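PDB 2DQ0: serine--tRNA ligase from Pyrococcus horikoshii, which catalyses the attachment of serine to tRNA(Ser), using ATP, and probably also charges tRNA(Sec) with serine. Local coordinates for residues Leu334-Arg339 / Ile358-Pro363. Numbering follows the deposited sequence.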
# COMPACT_ATOMS: atom_id res chain seq x y z
N LEU A 334 22.57 10.60 -12.14
CA LEU A 334 22.83 9.44 -11.30
C LEU A 334 24.05 8.68 -11.85
O LEU A 334 24.47 7.67 -11.28
CB LEU A 334 21.59 8.54 -11.28
CG LEU A 334 20.74 8.49 -10.02
CD1 LEU A 334 21.04 9.66 -9.15
CD2 LEU A 334 19.28 8.45 -10.38
N GLU A 335 24.58 9.18 -12.96
CA GLU A 335 25.75 8.59 -13.62
C GLU A 335 25.52 7.12 -13.96
O GLU A 335 26.35 6.25 -13.65
CB GLU A 335 26.99 8.73 -12.73
CG GLU A 335 27.32 10.14 -12.26
CD GLU A 335 28.46 10.18 -11.24
OE1 GLU A 335 28.48 11.08 -10.36
OE2 GLU A 335 29.36 9.30 -11.32
N ILE A 336 24.38 6.84 -14.59
CA ILE A 336 24.06 5.46 -14.96
C ILE A 336 24.01 5.30 -16.48
O ILE A 336 23.10 5.81 -17.14
CB ILE A 336 22.70 5.00 -14.37
CG1 ILE A 336 22.72 5.13 -12.84
CG2 ILE A 336 22.44 3.54 -14.75
CD1 ILE A 336 23.73 4.19 -12.13
N PRO A 337 24.99 4.58 -17.04
CA PRO A 337 24.98 4.40 -18.49
C PRO A 337 23.73 3.61 -18.91
O PRO A 337 23.26 2.74 -18.19
CB PRO A 337 26.32 3.69 -18.76
CG PRO A 337 26.53 2.88 -17.50
CD PRO A 337 26.06 3.80 -16.39
N TYR A 338 23.19 3.93 -20.08
CA TYR A 338 21.97 3.30 -20.53
C TYR A 338 21.82 3.44 -22.04
O TYR A 338 22.65 4.05 -22.72
CB TYR A 338 20.77 3.99 -19.86
CG TYR A 338 20.56 5.45 -20.29
CD1 TYR A 338 19.90 5.76 -21.47
CD2 TYR A 338 21.06 6.51 -19.52
CE1 TYR A 338 19.74 7.08 -21.90
CE2 TYR A 338 20.91 7.85 -19.94
CZ TYR A 338 20.25 8.13 -21.13
OH TYR A 338 20.14 9.43 -21.58
N ARG A 339 20.74 2.87 -22.54
CA ARG A 339 20.41 2.94 -23.94
C ARG A 339 18.88 3.07 -23.93
O ARG A 339 18.22 2.44 -23.10
CB ARG A 339 20.87 1.66 -24.66
CG ARG A 339 20.06 0.42 -24.32
CD ARG A 339 20.51 -0.83 -25.04
NE ARG A 339 19.46 -1.83 -24.93
CZ ARG A 339 19.31 -2.87 -25.75
NH1 ARG A 339 18.30 -3.71 -25.57
NH2 ARG A 339 20.16 -3.06 -26.75
N ILE A 358 13.97 3.01 -20.91
CA ILE A 358 15.36 3.29 -20.61
C ILE A 358 15.88 2.00 -19.98
O ILE A 358 15.41 1.61 -18.90
CB ILE A 358 15.52 4.41 -19.59
CG1 ILE A 358 14.96 5.72 -20.17
CG2 ILE A 358 17.00 4.54 -19.22
CD1 ILE A 358 15.10 6.92 -19.26
N GLU A 359 16.81 1.34 -20.65
CA GLU A 359 17.39 0.10 -20.13
C GLU A 359 18.79 0.44 -19.69
O GLU A 359 19.62 0.80 -20.52
CB GLU A 359 17.43 -0.99 -21.19
CG GLU A 359 16.05 -1.50 -21.61
CD GLU A 359 16.10 -2.36 -22.88
OE1 GLU A 359 15.06 -2.95 -23.26
OE2 GLU A 359 17.17 -2.44 -23.50
N ALA A 360 19.03 0.35 -18.39
CA ALA A 360 20.35 0.65 -17.83
C ALA A 360 21.27 -0.51 -17.96
O ALA A 360 20.84 -1.66 -17.91
CB ALA A 360 20.26 1.01 -16.36
N TRP A 361 22.54 -0.20 -18.14
CA TRP A 361 23.56 -1.21 -18.24
C TRP A 361 23.74 -1.71 -16.80
O TRP A 361 23.88 -0.92 -15.87
CB TRP A 361 24.87 -0.59 -18.76
CG TRP A 361 25.96 -1.61 -18.74
CD1 TRP A 361 27.07 -1.61 -17.94
CD2 TRP A 361 25.96 -2.85 -19.44
NE1 TRP A 361 27.77 -2.78 -18.10
CE2 TRP A 361 27.11 -3.57 -19.02
CE3 TRP A 361 25.11 -3.43 -20.39
CZ2 TRP A 361 27.43 -4.85 -19.52
CZ3 TRP A 361 25.42 -4.70 -20.89
CH2 TRP A 361 26.58 -5.39 -20.45
N MET A 362 23.73 -3.02 -16.61
CA MET A 362 23.90 -3.57 -15.28
C MET A 362 25.19 -4.37 -15.25
O MET A 362 25.23 -5.57 -15.56
CB MET A 362 22.69 -4.46 -14.93
CG MET A 362 21.34 -3.72 -14.97
SD MET A 362 21.13 -2.44 -13.65
CE MET A 362 19.36 -2.14 -13.75
N PRO A 363 26.29 -3.71 -14.86
CA PRO A 363 27.59 -4.38 -14.80
C PRO A 363 27.58 -5.83 -14.30
O PRO A 363 28.18 -6.69 -14.93
CB PRO A 363 28.40 -3.44 -13.90
CG PRO A 363 27.83 -2.08 -14.27
CD PRO A 363 26.35 -2.34 -14.32
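Arg339 and Glu359 form a hydrogen-bonded pair in the antiparallel hairpin of strands 338-342 and 354-362, part of the mixed sheet of the class II synthetase core. They exemplify a general rule: directly paired antiparallel residues put their side chains on one face, so opposite charges there can add a salt bridge to the backbone bonds. Arg339 N donates to Glu359 O at 3.1 Å, and Glu359 N returns the bond to Arg339 O at 3.0 Å. From CB, the arginine chain goes to CG, held between the backbone N and the carbonyl carbon (chi1 71°), where it lies 3.8 Å from Glu359 O. Extended from CG to NE, it brings CD 4.0 Å from Glu359 OE2 and ends with NE and NH1 converging on that oxygen. The NH1 bond, 2.7 Å to Glu359 OE2, uses the syn lone pair; NE meets the oxygen nearly along its C-O axis, and both N-H bonds are bent. The guanidinium and carboxylate planes are 23° apart, nearly coplanar, with OE2 at the guanidinium edge. NH2 donates to Gln145 O in helix 139-146. A leucine here would probably leave the Glu359 carboxylate without its charged mate and Gln145 O without this donor. The adjacent non-hydrogen-bonded pair, Tyr338 with Ala360, belongs to the other face. There Ile358 CG2 comes obliquely to the Tyr338 ring, 3.8 Å from Tyr338 CG, while the phenol OH is hydrogen-bonded to Glu328 in helix 316-333. Ile358 also packs on Val372, a predicted ATP-site residue, and its side chain lies about 8 Å from the bound seryl-adenylate analogue. Ile336 CG2 rests against Ala360 CB, and Pro337 CG against Trp361 CB. The ladder's last rung across the two segments is a nearly straight bond, Trp361 N to Pro337 O, 3.0 Å with 175° at the hydrogen.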